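Local coordinates for protein aggregative adherence fimbrial subunit AggA (Escherichia coli O104:H4 str. C227-11, PDB 4PH8) that forms the major, polymerising subunit of aggregative adherence fimbriae type I, surface fibres that mediate bacterial adhesion and probably bind host fibronectin, at residues V16-T21 with F36-T41; W54-G59 with I129-V134; N62-Q67 with A95-K100; L66-V71 with G124-I129; Y76-S81 with V112-K117. One frame throughout, in Å; residues are numbered along the deposited sequence.

Contact 1: V16-T21 with F36-T41; sequences VTITTT and FSAKVT
Thr17 to Thr20 and Ala38 to Thr41 pair as neighbouring antiparallel strands of the β-sandwich, with segment axes 4.7 Å apart and N-to-C directions at 164°. Thr17 with Thr41 and Thr19 with Lys39 are hydrogen-bonded pairs; Ile18 with Val40 and Thr20 with Ala38 are the non-hydrogen-bonded ones. Past the last pair the bonding changes kind: Thr21 N still donates to Ser37 O, but Ser37 N donates to the side-chain OG1 of Thr21 at 2.8 Å in place of a carbonyl.

The two sheet faces differ. On one, Val16 CG2 meets Val40 CG1 at 4.0 Å and Ile18 CD1 lies 4.4 Å from Val40 CG2, beside Leu55 and Ala132. On the other, Thr19 and Lys39 lie side by side. The lysine chain bends at its last two torsions (chi3 70°, chi4 52°), which folds NZ back to 2.7 Å from Thr19 OG1. Water 1 accepts from the same NZ at 3.0 Å and donates to Thr17 O. Thr41 OG1 is bonded to Lys106 O.

The chemistry is that of an amphipathic strand pair: aliphatic groups face the sandwich interior, while the outer face ties an ammonium group to a hydroxyl and, through water, to the backbone.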
# COMPACT_ATOMS: atom_id res chain seq x y z
N VAL A 16 9.43 -4.10 -8.55
CA VAL A 16 8.36 -3.90 -7.56
C VAL A 16 7.13 -3.48 -8.33
O VAL A 16 7.10 -2.43 -8.95
CB VAL A 16 8.76 -2.94 -6.42
CG1 VAL A 16 9.43 -1.69 -6.93
CG2 VAL A 16 7.55 -2.62 -5.54
N THR A 17 6.14 -4.35 -8.33
CA THR A 17 4.97 -4.24 -9.17
C THR A 17 3.77 -4.00 -8.27
O THR A 17 3.33 -4.90 -7.56
CB THR A 17 4.79 -5.54 -9.98
OG1 THR A 17 6.03 -5.85 -10.67
CG2 THR A 17 3.68 -5.41 -11.00
N ILE A 18 3.29 -2.77 -8.28
CA ILE A 18 2.13 -2.36 -7.46
C ILE A 18 0.96 -2.00 -8.36
O ILE A 18 1.13 -1.33 -9.38
CB ILE A 18 2.45 -1.20 -6.48
CG1 ILE A 18 1.21 -0.72 -5.72
CG2 ILE A 18 3.09 -0.01 -7.19
CD1 ILE A 18 1.51 0.13 -4.51
N THR A 19 -0.22 -2.45 -7.98
CA THR A 19 -1.45 -1.91 -8.53
C THR A 19 -2.33 -1.42 -7.38
O THR A 19 -2.21 -1.88 -6.23
CB THR A 19 -2.22 -2.94 -9.36
OG1 THR A 19 -2.64 -4.02 -8.53
CG2 THR A 19 -1.36 -3.49 -10.49
N THR A 20 -3.22 -0.48 -7.70
CA THR A 20 -4.19 0.00 -6.74
C THR A 20 -5.58 0.07 -7.36
O THR A 20 -5.74 -0.03 -8.58
CB THR A 20 -3.87 1.42 -6.29
OG1 THR A 20 -4.09 2.33 -7.38
CG2 THR A 20 -2.43 1.53 -5.83
N THR A 21 -6.57 0.29 -6.51
CA THR A 21 -7.91 0.64 -6.93
C THR A 21 -7.85 1.80 -7.92
O THR A 21 -7.10 2.77 -7.72
CB THR A 21 -8.73 1.06 -5.71
OG1 THR A 21 -8.64 0.06 -4.71
CG2 THR A 21 -10.22 1.31 -6.05
N PHE A 36 -10.34 1.15 -0.61
CA PHE A 36 -9.14 1.40 -1.40
C PHE A 36 -8.18 0.25 -1.09
O PHE A 36 -8.02 -0.13 0.06
CB PHE A 36 -8.46 2.71 -1.02
CG PHE A 36 -9.37 3.92 -1.02
CD1 PHE A 36 -9.61 4.62 -2.19
CD2 PHE A 36 -9.92 4.38 0.15
CE1 PHE A 36 -10.43 5.74 -2.19
CE2 PHE A 36 -10.75 5.50 0.16
CZ PHE A 36 -10.99 6.18 -1.02
N SER A 37 -7.55 -0.29 -2.12
CA SER A 37 -6.64 -1.39 -1.90
C SER A 37 -5.47 -1.31 -2.82
O SER A 37 -5.49 -0.63 -3.85
CB SER A 37 -7.36 -2.70 -2.05
OG SER A 37 -7.85 -2.88 -3.35
N ALA A 38 -4.41 -1.99 -2.39
CA ALA A 38 -3.15 -2.06 -3.10
C ALA A 38 -2.65 -3.50 -3.07
O ALA A 38 -2.93 -4.26 -2.14
CB ALA A 38 -2.13 -1.13 -2.47
N LYS A 39 -1.88 -3.84 -4.09
CA LYS A 39 -1.35 -5.18 -4.25
C LYS A 39 0.07 -5.03 -4.76
O LYS A 39 0.34 -4.22 -5.64
CB LYS A 39 -2.25 -5.95 -5.24
CG LYS A 39 -1.65 -7.15 -5.94
CD LYS A 39 -2.67 -7.88 -6.81
CE LYS A 39 -3.12 -7.15 -8.07
NZ LYS A 39 -2.07 -6.64 -8.96
N VAL A 40 0.99 -5.82 -4.19
CA VAL A 40 2.41 -5.74 -4.55
C VAL A 40 2.93 -7.14 -4.87
O VAL A 40 2.62 -8.11 -4.18
CB VAL A 40 3.27 -5.09 -3.42
CG1 VAL A 40 4.68 -4.86 -3.93
CG2 VAL A 40 2.65 -3.80 -2.95
N THR A 41 3.72 -7.25 -5.92
CA THR A 41 4.34 -8.51 -6.26
C THR A 41 5.69 -8.22 -6.90
O THR A 41 6.11 -7.06 -7.00
CB THR A 41 3.43 -9.37 -7.18
OG1 THR A 41 3.93 -10.72 -7.26
CG2 THR A 41 3.30 -8.76 -8.56
O HOH W 1 0.80 -6.24 -8.27

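Contact 2: W54-G59 with I129-V134; sequences WLWGTG and ILHAAV
The indole of Trp56 lies flat over the β-carbon of His131, the main bump-in-hollow fit of this antiparallel pair. His131 CB sits over the face of the five-membered ring, 3.4 Å from its centroid, a CH-pi contact. The imidazole beyond it runs nearly parallel to the indole, planes at 9°, but is slid so far aside that the rings barely overlap. Trp56 has CG between its backbone N and carbonyl carbon (chi1 69°), which lays the ring across the neighbouring strand. Its far rim reaches along that strand to Ala133, whose CB lies in the plane of the indole at its edge, 3.7 Å from CZ3. At the other end Thr58 CG2 fills the angle between Ile129 CB and the edge of the imidazole, 3.8 Å from His131 NE2.

On the opposite face, Leu55 CD1 rests 4.3 Å from Ala132 CB. Four backbone bonds set the register, from Trp54 with Ala133 to Trp56 with His131; the straightest is His131 N to Trp56 O, 2.8 Å and 171° at the hydrogen. Beyond it the strands part, and water 2 bridges Thr58 N and Ile129 O.

Strand 52-68 is paired here with 124-138, which has 141-155 on its other side. Leu55, Leu130 and Ala132 pack towards Ala38 and Val40 of strand 34-41 across the sandwich, while Trp56 also receives Lys96 in a cation-pi contact and touches Gln146.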
# COMPACT_ATOMS: atom_id res chain seq x y z
N TRP A 54 6.99 -4.94 0.39
CA TRP A 54 6.60 -3.98 1.40
C TRP A 54 5.58 -3.03 0.83
O TRP A 54 5.58 -2.75 -0.37
CB TRP A 54 7.80 -3.15 1.84
CG TRP A 54 8.89 -3.92 2.49
CD1 TRP A 54 9.85 -4.65 1.87
CD2 TRP A 54 9.14 -4.01 3.89
NE1 TRP A 54 10.70 -5.21 2.81
CE2 TRP A 54 10.28 -4.83 4.05
CE3 TRP A 54 8.51 -3.49 5.02
CZ2 TRP A 54 10.80 -5.14 5.31
CZ3 TRP A 54 9.03 -3.80 6.27
CH2 TRP A 54 10.17 -4.62 6.40
N LEU A 55 4.76 -2.51 1.73
CA LEU A 55 3.77 -1.51 1.44
C LEU A 55 3.68 -0.59 2.64
O LEU A 55 3.66 -1.05 3.78
CB LEU A 55 2.45 -2.20 1.18
CG LEU A 55 1.27 -1.52 0.56
CD1 LEU A 55 1.63 -0.80 -0.74
CD2 LEU A 55 0.21 -2.57 0.30
N TRP A 56 3.62 0.71 2.39
CA TRP A 56 3.48 1.67 3.48
C TRP A 56 2.91 2.98 2.99
O TRP A 56 3.00 3.30 1.81
CB TRP A 56 4.80 1.88 4.26
CG TRP A 56 5.93 2.60 3.54
CD1 TRP A 56 6.28 3.92 3.68
CD2 TRP A 56 6.89 2.03 2.63
NE1 TRP A 56 7.38 4.20 2.91
CE2 TRP A 56 7.78 3.06 2.26
CE3 TRP A 56 7.08 0.76 2.09
CZ2 TRP A 56 8.83 2.87 1.37
CZ3 TRP A 56 8.13 0.56 1.21
CH2 TRP A 56 8.99 1.62 0.85
N GLY A 57 2.35 3.74 3.93
CA GLY A 57 1.80 5.05 3.67
C GLY A 57 2.70 6.15 4.23
O GLY A 57 3.81 5.89 4.71
N THR A 58 2.19 7.37 4.16
CA THR A 58 2.97 8.56 4.49
C THR A 58 2.61 9.16 5.85
O THR A 58 3.19 10.16 6.25
CB THR A 58 2.74 9.64 3.42
OG1 THR A 58 1.34 9.93 3.31
CG2 THR A 58 3.26 9.16 2.06
N GLY A 59 1.67 8.54 6.55
CA GLY A 59 1.18 9.07 7.81
C GLY A 59 1.99 8.62 9.01
O GLY A 59 3.01 7.92 8.86
N ILE A 129 -1.03 8.59 -1.16
CA ILE A 129 0.24 8.11 -1.68
C ILE A 129 0.58 6.82 -0.99
O ILE A 129 0.59 6.74 0.23
CB ILE A 129 1.38 9.10 -1.38
CG1 ILE A 129 1.08 10.46 -2.01
CG2 ILE A 129 2.70 8.57 -1.88
CD1 ILE A 129 1.90 11.57 -1.40
N LEU A 130 0.89 5.80 -1.79
CA LEU A 130 1.38 4.56 -1.25
C LEU A 130 2.76 4.28 -1.77
O LEU A 130 3.08 4.56 -2.93
CB LEU A 130 0.44 3.42 -1.58
CG LEU A 130 -0.94 3.48 -0.95
CD1 LEU A 130 -1.69 2.22 -1.33
CD2 LEU A 130 -0.90 3.64 0.56
N HIS A 131 3.59 3.73 -0.90
CA HIS A 131 4.93 3.34 -1.26
C HIS A 131 4.97 1.84 -1.24
O HIS A 131 4.36 1.20 -0.38
CB HIS A 131 5.92 3.86 -0.23
CG HIS A 131 6.10 5.34 -0.26
ND1 HIS A 131 7.10 5.93 -1.00
CD2 HIS A 131 5.45 6.34 0.37
CE1 HIS A 131 7.06 7.24 -0.81
NE2 HIS A 131 6.05 7.51 -0.00
N ALA A 132 5.74 1.27 -2.16
CA ALA A 132 5.95 -0.17 -2.17
C ALA A 132 7.41 -0.46 -2.44
O ALA A 132 8.12 0.33 -3.08
CB ALA A 132 5.09 -0.84 -3.23
N ALA A 133 7.88 -1.60 -1.95
CA ALA A 133 9.25 -1.99 -2.22
C ALA A 133 9.40 -3.49 -2.26
O ALA A 133 8.50 -4.23 -1.86
CB ALA A 133 10.20 -1.40 -1.17
N VAL A 134 10.56 -3.91 -2.76
CA VAL A 134 10.97 -5.30 -2.76
C VAL A 134 12.41 -5.37 -2.29
O VAL A 134 13.26 -4.60 -2.78
CB VAL A 134 10.81 -5.99 -4.14
CG1 VAL A 134 11.65 -5.32 -5.23
CG2 VAL A 134 11.16 -7.47 -4.05
O HOH W 2 -0.26 7.73 2.54

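Contact 3: N62-Q67 with A95-K100; sequences NKWVLQ and AKIYKK
Asn62 and Ala95 bring the two backbones to a CA-CA distance of 5.3 Å, and from there the segments diverge: strand 64-67 runs one way and strand 97-100 the other, with no direct hydrogen bond between them. Asn62 has positive backbone angles (phi 62°, psi 25°), a left-handed conformation at the break within strand 52-68. Water 3 links the two segments. It donates to Asn62 O and to Ala95 O, the latter at 2.7 Å, and accepts from Trp64 NE1 at 2.9 Å, so the indole N-H is satisfied near the ring plane.

The site lies where strand 52-68 of the β-sandwich exchanges partners: its first part pairs with 97-100, its later part with 75-82. Asp94 ties the junction together, its OD2 accepting from both Asn62 ND2 and Lys96 N.

Among side chains, Asn62 and Lys96 cross at a slant, the amide ND2 lying 3.7 Å from both CB and CE of the lysine. A bend at chi3 (-76°) turns Lys96 NZ toward water 4, which accepts from it and donates to Asn62 OD1 at 3.2 Å. Ala95 CB touches Lys63 CG at 3.9 Å. On the buried side Ile97 CD1 approaches Trp64 CZ2 at 4.2 Å, the two side chains crossing at about a right angle.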
# COMPACT_ATOMS: atom_id res chain seq x y z
N ASN A 62 3.41 5.04 9.48
CA ASN A 62 3.24 4.58 8.10
C ASN A 62 1.79 4.26 7.73
O ASN A 62 1.53 3.52 6.78
CB ASN A 62 4.19 3.44 7.82
CG ASN A 62 5.64 3.87 7.93
OD1 ASN A 62 6.07 4.80 7.24
ND2 ASN A 62 6.39 3.22 8.80
N LYS A 63 0.86 4.88 8.44
CA LYS A 63 -0.56 4.75 8.11
C LYS A 63 -0.85 5.45 6.78
O LYS A 63 -0.06 6.27 6.30
CB LYS A 63 -1.46 5.25 9.25
CG LYS A 63 -1.44 4.30 10.43
CD LYS A 63 -2.29 4.73 11.61
CE LYS A 63 -1.98 3.85 12.81
NZ LYS A 63 -2.70 4.25 14.05
N TRP A 64 -1.94 5.08 6.14
CA TRP A 64 -2.25 5.60 4.82
C TRP A 64 -3.03 6.89 4.97
O TRP A 64 -3.93 6.95 5.78
CB TRP A 64 -3.08 4.57 4.06
CG TRP A 64 -2.39 3.24 3.84
CD1 TRP A 64 -1.25 2.77 4.44
CD2 TRP A 64 -2.84 2.19 2.97
NE1 TRP A 64 -0.95 1.50 3.98
CE2 TRP A 64 -1.91 1.13 3.07
CE3 TRP A 64 -3.92 2.06 2.10
CZ2 TRP A 64 -2.05 -0.06 2.35
CZ3 TRP A 64 -4.06 0.88 1.37
CH2 TRP A 64 -3.12 -0.17 1.51
N VAL A 65 -2.67 7.92 4.21
CA VAL A 65 -3.30 9.24 4.37
C VAL A 65 -4.08 9.64 3.11
O VAL A 65 -3.50 9.81 2.04
CB VAL A 65 -2.27 10.33 4.71
CG1 VAL A 65 -2.94 11.68 4.93
CG2 VAL A 65 -1.47 9.92 5.94
N LEU A 66 -5.39 9.78 3.26
CA LEU A 66 -6.22 10.32 2.20
C LEU A 66 -6.28 11.84 2.40
O LEU A 66 -6.91 12.31 3.36
CB LEU A 66 -7.61 9.70 2.24
CG LEU A 66 -8.53 9.99 1.04
CD1 LEU A 66 -8.01 9.39 -0.26
CD2 LEU A 66 -9.93 9.47 1.31
N GLN A 67 -5.65 12.57 1.48
CA GLN A 67 -5.28 13.98 1.69
C GLN A 67 -6.00 14.91 0.69
O GLN A 67 -5.92 14.70 -0.52
CB GLN A 67 -3.76 14.11 1.51
CG GLN A 67 -3.21 15.53 1.52
CD GLN A 67 -3.22 16.14 2.91
OE1 GLN A 67 -2.52 15.67 3.80
NE2 GLN A 67 -4.01 17.20 3.09
N ALA A 95 2.49 0.47 11.20
CA ALA A 95 1.59 -0.01 10.14
C ALA A 95 2.31 -0.39 8.85
O ALA A 95 1.65 -0.84 7.91
CB ALA A 95 0.51 1.01 9.85
N LYS A 96 3.62 -0.22 8.77
CA LYS A 96 4.36 -0.68 7.59
C LYS A 96 4.17 -2.19 7.44
O LYS A 96 4.18 -2.93 8.42
CB LYS A 96 5.84 -0.30 7.68
CG LYS A 96 6.70 -0.80 6.54
CD LYS A 96 8.10 -0.22 6.61
CE LYS A 96 8.15 1.23 6.16
NZ LYS A 96 9.50 1.80 6.41
N ILE A 97 3.95 -2.64 6.21
CA ILE A 97 3.59 -4.03 5.94
C ILE A 97 4.67 -4.71 5.15
O ILE A 97 5.21 -4.11 4.22
CB ILE A 97 2.31 -4.07 5.09
CG1 ILE A 97 1.22 -3.21 5.73
CG2 ILE A 97 1.86 -5.50 4.84
CD1 ILE A 97 0.21 -2.67 4.73
N TYR A 98 4.97 -5.97 5.46
CA TYR A 98 5.84 -6.77 4.63
C TYR A 98 5.26 -8.15 4.43
O TYR A 98 4.36 -8.59 5.16
CB TYR A 98 7.25 -6.88 5.23
CG TYR A 98 7.28 -7.56 6.58
CD1 TYR A 98 7.11 -6.82 7.74
CD2 TYR A 98 7.48 -8.93 6.68
CE1 TYR A 98 7.12 -7.44 8.98
CE2 TYR A 98 7.48 -9.55 7.92
CZ TYR A 98 7.31 -8.80 9.06
OH TYR A 98 7.33 -9.42 10.29
N LYS A 99 5.79 -8.83 3.44
CA LYS A 99 5.44 -10.22 3.19
C LYS A 99 6.54 -10.91 2.42
O LYS A 99 6.95 -10.41 1.38
CB LYS A 99 4.15 -10.30 2.40
CG LYS A 99 3.66 -11.72 2.17
CD LYS A 99 2.27 -11.68 1.52
CE LYS A 99 1.72 -13.07 1.26
NZ LYS A 99 0.30 -13.04 0.81
N LYS A 100 6.98 -12.06 2.92
CA LYS A 100 7.88 -12.93 2.20
C LYS A 100 7.02 -13.73 1.22
O LYS A 100 6.20 -14.56 1.62
CB LYS A 100 8.64 -13.84 3.18
CG LYS A 100 9.33 -15.05 2.58
CD LYS A 100 10.44 -14.68 1.61
CE LYS A 100 11.56 -15.72 1.65
NZ LYS A 100 12.64 -15.35 2.60
O HOH W 3 1.19 0.85 5.81
O HOH W 4 9.09 4.76 6.24

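Contact 4: L66-V71 with G124-I129; sequences LQHAKV and GEYTMI
His68 and Tyr126 meet ring to ring in a T-shaped stack: the imidazole edge points at the phenol face, planes at 89° and centroids 4.9 Å apart. The closest approach is His68 CD2 to Tyr126 CZ, 3.5 Å. His68 CG stands anti to the backbone N (chi1 -161°), which sets the imidazole over the tyrosine.

Packing continues on the same side. Leu66 CD1 lodges between Tyr126 CB, at 3.7 Å, and Met128 CB, at 3.9 Å, crossing both side chains at about a right angle. Gly124, without a side chain, lets its strand pass close to the imidazole, Gly124 CA lying 3.8 Å from His68 NE2.

Backbone bonds join strand 66-68 to strand 124-129, whose segment axes run antiparallel at 142°. Gln67 and Thr127 form a hydrogen-bonded pair, with Gln67 N to Thr127 O at 2.8 Å; Ala69 N then reaches Glu125 O as the chain turns away.

The imidazole is itself held by polar bonds. His68 ND1 accepts from Lys70 N at 3.3 Å, the donor tilted out of the ring plane, and weakly from the amide of Val71, while His68 NE2 donates to Pro123 O.

With one ring nitrogen accepting and the other donating, His68 is consistent with a neutral imidazole protonated at NE2, fixed in rotation at the end of the strand pair.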
# COMPACT_ATOMS: atom_id res chain seq x y z
N LEU A 66 -5.39 9.78 3.26
CA LEU A 66 -6.22 10.32 2.20
C LEU A 66 -6.28 11.84 2.40
O LEU A 66 -6.91 12.31 3.36
CB LEU A 66 -7.61 9.70 2.24
CG LEU A 66 -8.53 9.99 1.04
CD1 LEU A 66 -8.01 9.39 -0.26
CD2 LEU A 66 -9.93 9.47 1.31
N GLN A 67 -5.65 12.57 1.48
CA GLN A 67 -5.28 13.98 1.69
C GLN A 67 -6.00 14.91 0.69
O GLN A 67 -5.92 14.70 -0.52
CB GLN A 67 -3.76 14.11 1.51
CG GLN A 67 -3.21 15.53 1.52
CD GLN A 67 -3.22 16.14 2.91
OE1 GLN A 67 -2.52 15.67 3.80
NE2 GLN A 67 -4.01 17.20 3.09
N HIS A 68 -6.67 15.94 1.21
CA HIS A 68 -7.37 16.90 0.37
C HIS A 68 -6.35 17.73 -0.40
O HIS A 68 -5.32 18.11 0.15
CB HIS A 68 -8.29 17.80 1.20
CG HIS A 68 -9.36 18.49 0.40
ND1 HIS A 68 -9.16 19.72 -0.21
CD2 HIS A 68 -10.63 18.13 0.09
CE1 HIS A 68 -10.25 20.07 -0.86
NE2 HIS A 68 -11.16 19.13 -0.69
N ALA A 69 -6.62 17.97 -1.68
CA ALA A 69 -5.65 18.63 -2.56
C ALA A 69 -5.41 20.09 -2.17
O ALA A 69 -4.28 20.59 -2.22
CB ALA A 69 -6.13 18.55 -4.01
N LYS A 70 -6.48 20.77 -1.77
CA LYS A 70 -6.44 22.21 -1.45
C LYS A 70 -6.14 22.56 0.02
O LYS A 70 -5.45 23.55 0.28
CB LYS A 70 -7.76 22.84 -1.91
CG LYS A 70 -7.92 22.86 -3.43
CD LYS A 70 -9.37 23.07 -3.87
CE LYS A 70 -9.50 24.09 -5.01
NZ LYS A 70 -9.06 23.59 -6.35
N VAL A 71 -6.61 21.76 0.98
CA VAL A 71 -6.55 22.16 2.40
C VAL A 71 -5.73 21.18 3.26
O VAL A 71 -6.17 20.07 3.58
CB VAL A 71 -7.97 22.43 2.95
CG1 VAL A 71 -8.84 23.12 1.91
CG2 VAL A 71 -8.66 21.16 3.38
N GLY A 124 -14.41 17.69 -3.19
CA GLY A 124 -13.10 18.02 -3.76
C GLY A 124 -12.30 16.80 -4.19
O GLY A 124 -12.85 15.70 -4.30
N GLU A 125 -11.01 17.00 -4.45
CA GLU A 125 -10.10 15.91 -4.85
C GLU A 125 -9.27 15.44 -3.66
O GLU A 125 -8.73 16.25 -2.90
CB GLU A 125 -9.16 16.37 -5.96
CG GLU A 125 -9.84 16.91 -7.22
CD GLU A 125 -10.67 15.88 -7.95
OE1 GLU A 125 -10.50 14.66 -7.73
OE2 GLU A 125 -11.50 16.30 -8.78
N TYR A 126 -9.16 14.12 -3.51
CA TYR A 126 -8.30 13.53 -2.50
C TYR A 126 -7.30 12.65 -3.19
O TYR A 126 -7.64 12.00 -4.19
CB TYR A 126 -9.11 12.70 -1.51
CG TYR A 126 -9.95 13.51 -0.55
CD1 TYR A 126 -11.22 13.95 -0.91
CD2 TYR A 126 -9.48 13.80 0.74
CE1 TYR A 126 -11.99 14.68 -0.03
CE2 TYR A 126 -10.25 14.54 1.63
CZ TYR A 126 -11.51 14.97 1.24
OH TYR A 126 -12.28 15.70 2.12
N THR A 127 -6.06 12.64 -2.69
CA THR A 127 -5.05 11.67 -3.12
C THR A 127 -4.50 10.91 -1.92
O THR A 127 -4.51 11.40 -0.79
CB THR A 127 -3.86 12.33 -3.85
OG1 THR A 127 -3.23 13.30 -2.99
CG2 THR A 127 -4.32 13.00 -5.14
N MET A 128 -4.04 9.68 -2.17
CA MET A 128 -3.42 8.89 -1.12
C MET A 128 -2.19 8.23 -1.69
O MET A 128 -2.29 7.44 -2.62
CB MET A 128 -4.41 7.84 -0.62
CG MET A 128 -3.87 6.91 0.44
SD MET A 128 -5.21 6.16 1.40
CE MET A 128 -6.07 5.30 0.10
N ILE A 129 -1.03 8.59 -1.16
CA ILE A 129 0.24 8.11 -1.68
C ILE A 129 0.58 6.82 -0.99
O ILE A 129 0.59 6.74 0.23
CB ILE A 129 1.38 9.10 -1.38
CG1 ILE A 129 1.08 10.46 -2.01
CG2 ILE A 129 2.70 8.57 -1.88
CD1 ILE A 129 1.90 11.57 -1.40

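Contact 5: Y76-S81 with V112-K117; sequences YTLNPS and VSVNPK
Leu78 and Val112 pack branch to branch, the two side chains crossing at about a right angle. Leu78 CD1 lies 3.7 Å from Val112 CG2 and 3.8 Å from Val114 CG2, so one methyl touches two valines on the same side of their strand. Its partner CD2 rests 3.7 Å from the carbonyl oxygen of Ser113, between those valines in sequence. The other branch of Val112, CG1, sits between Leu78 CB, at 3.8 Å, and Pro80 CA, at 3.6 Å. Val112 holds CG1 anti to its own carbonyl carbon (chi1 -67°), which directs that methyl to the proline while CG2 meets the tip of Leu78.

Direct hydrogen bonds between the segments are absent here, and the axes of strands 76-78 and 112-114 stand 8.1 Å apart, too far for sheet pairing. Water 5 bridges the two backbones at one end, donating to Asn79 O at 2.8 Å and accepting from Ser113 N at 3.2 Å. It thus stands in for a strand-to-strand bond just before direct pairing resumes at Ser81 with Ser111.

Further out, the backbone partners hold each side in place: Leu78 is bonded to Trp64, and Val112 to Phe36. The end of segment 112-117 is shaped by an Asx turn, Asn115 OD1 accepting from Lys117 N, and Tyr76 OH is bonded to Val120 O.

The contact therefore lies where strands 75-82 and 108-114 splay apart, 75-82 pairing with 52-68 and 108-114 with 34-41, with Trp64 and Phe36 packing against Val112 in the interior of the sandwich.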
# COMPACT_ATOMS: atom_id res chain seq x y z
N TYR A 76 -7.51 12.08 6.16
CA TYR A 76 -7.84 10.97 7.05
C TYR A 76 -6.70 9.98 7.05
O TYR A 76 -6.22 9.57 6.00
CB TYR A 76 -9.17 10.32 6.69
CG TYR A 76 -10.34 11.20 7.11
CD1 TYR A 76 -10.49 11.62 8.44
CD2 TYR A 76 -11.28 11.63 6.18
CE1 TYR A 76 -11.54 12.44 8.82
CE2 TYR A 76 -12.33 12.45 6.55
CZ TYR A 76 -12.46 12.85 7.87
OH TYR A 76 -13.52 13.66 8.23
N THR A 77 -6.25 9.68 8.26
CA THR A 77 -5.18 8.73 8.48
C THR A 77 -5.84 7.39 8.70
O THR A 77 -6.67 7.24 9.60
CB THR A 77 -4.35 9.17 9.69
OG1 THR A 77 -3.85 10.50 9.46
CG2 THR A 77 -3.19 8.23 9.94
N LEU A 78 -5.49 6.42 7.86
CA LEU A 78 -6.22 5.16 7.78
C LEU A 78 -5.32 4.00 8.15
O LEU A 78 -4.17 3.91 7.70
CB LEU A 78 -6.81 4.98 6.38
CG LEU A 78 -7.70 6.13 5.88
CD1 LEU A 78 -8.07 5.95 4.42
CD2 LEU A 78 -8.96 6.22 6.72
N ASN A 79 -5.84 3.11 8.97
CA ASN A 79 -5.10 1.92 9.39
C ASN A 79 -5.39 0.77 8.43
O ASN A 79 -6.56 0.40 8.24
CB ASN A 79 -5.49 1.53 10.80
CG ASN A 79 -4.52 0.53 11.41
OD1 ASN A 79 -3.31 0.56 11.14
ND2 ASN A 79 -5.03 -0.32 12.26
N PRO A 80 -4.34 0.21 7.81
CA PRO A 80 -4.59 -0.86 6.85
C PRO A 80 -4.99 -2.20 7.45
O PRO A 80 -4.62 -2.54 8.58
CB PRO A 80 -3.25 -1.03 6.11
CG PRO A 80 -2.25 -0.27 6.88
CD PRO A 80 -2.94 0.65 7.84
N SER A 81 -5.72 -2.96 6.64
CA SER A 81 -5.89 -4.39 6.80
C SER A 81 -5.08 -5.09 5.73
O SER A 81 -4.95 -4.58 4.61
CB SER A 81 -7.36 -4.75 6.65
OG SER A 81 -8.07 -4.13 7.70
N VAL A 112 -7.69 -0.23 2.93
CA VAL A 112 -8.23 0.67 3.94
C VAL A 112 -9.65 1.00 3.54
O VAL A 112 -10.09 0.69 2.43
CB VAL A 112 -7.40 1.97 4.10
CG1 VAL A 112 -6.02 1.68 4.68
CG2 VAL A 112 -7.30 2.76 2.78
N SER A 113 -10.36 1.65 4.45
CA SER A 113 -11.73 2.05 4.19
C SER A 113 -12.02 3.39 4.83
O SER A 113 -11.54 3.69 5.94
CB SER A 113 -12.70 0.99 4.72
OG SER A 113 -14.04 1.32 4.37
N VAL A 114 -12.78 4.22 4.12
CA VAL A 114 -13.33 5.44 4.69
C VAL A 114 -14.81 5.18 4.95
O VAL A 114 -15.55 4.79 4.05
CB VAL A 114 -13.14 6.67 3.77
CG1 VAL A 114 -13.96 7.85 4.29
CG2 VAL A 114 -11.67 7.05 3.68
N ASN A 115 -15.20 5.38 6.21
CA ASN A 115 -16.60 5.28 6.63
C ASN A 115 -17.15 6.70 6.74
O ASN A 115 -16.81 7.43 7.68
CB ASN A 115 -16.69 4.57 7.99
CG ASN A 115 -18.12 4.29 8.43
OD1 ASN A 115 -19.09 4.55 7.71
ND2 ASN A 115 -18.24 3.73 9.63
N PRO A 116 -18.00 7.11 5.78
CA PRO A 116 -18.54 8.47 5.85
C PRO A 116 -19.33 8.75 7.13
O PRO A 116 -19.44 9.88 7.53
CB PRO A 116 -19.46 8.56 4.63
CG PRO A 116 -18.99 7.48 3.71
CD PRO A 116 -18.50 6.38 4.60
N LYS A 117 -19.86 7.71 7.77
CA LYS A 117 -20.66 7.87 8.98
C LYS A 117 -19.84 8.36 10.19
O LYS A 117 -20.37 9.08 11.04
CB LYS A 117 -21.35 6.54 9.31
CG LYS A 117 -22.30 6.07 8.22
CD LYS A 117 -23.03 4.79 8.62
CE LYS A 117 -24.12 4.44 7.62
NZ LYS A 117 -25.02 3.37 8.13
O HOH W 5 -8.78 1.82 7.18

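Contacts 1, 2 and 4 are antiparallel strand pairings, whereas contacts 3 and 5 join diverging chains through packing and bridging water. Contacts 2 and 4 use successive parts of the same two strands, 52-68 and 124-138, and share Ile129; contact 3 uses strand 52-68 too, sharing Leu66 and Gln67 with contact 4. Contact 5 is the buried, aliphatic one; the other four are partly buried. Contact 1 keeps its lysine on the outer face, while contacts 3 and 4 also satisfy polar atoms of buried residues. The interior is common ground: Ala38 of contact 1 meets Leu130 of contact 2, Trp64 of contact 3 packs on Val112 of contact 5, and Met128 of contact 4 reaches both Phe36 and Val112.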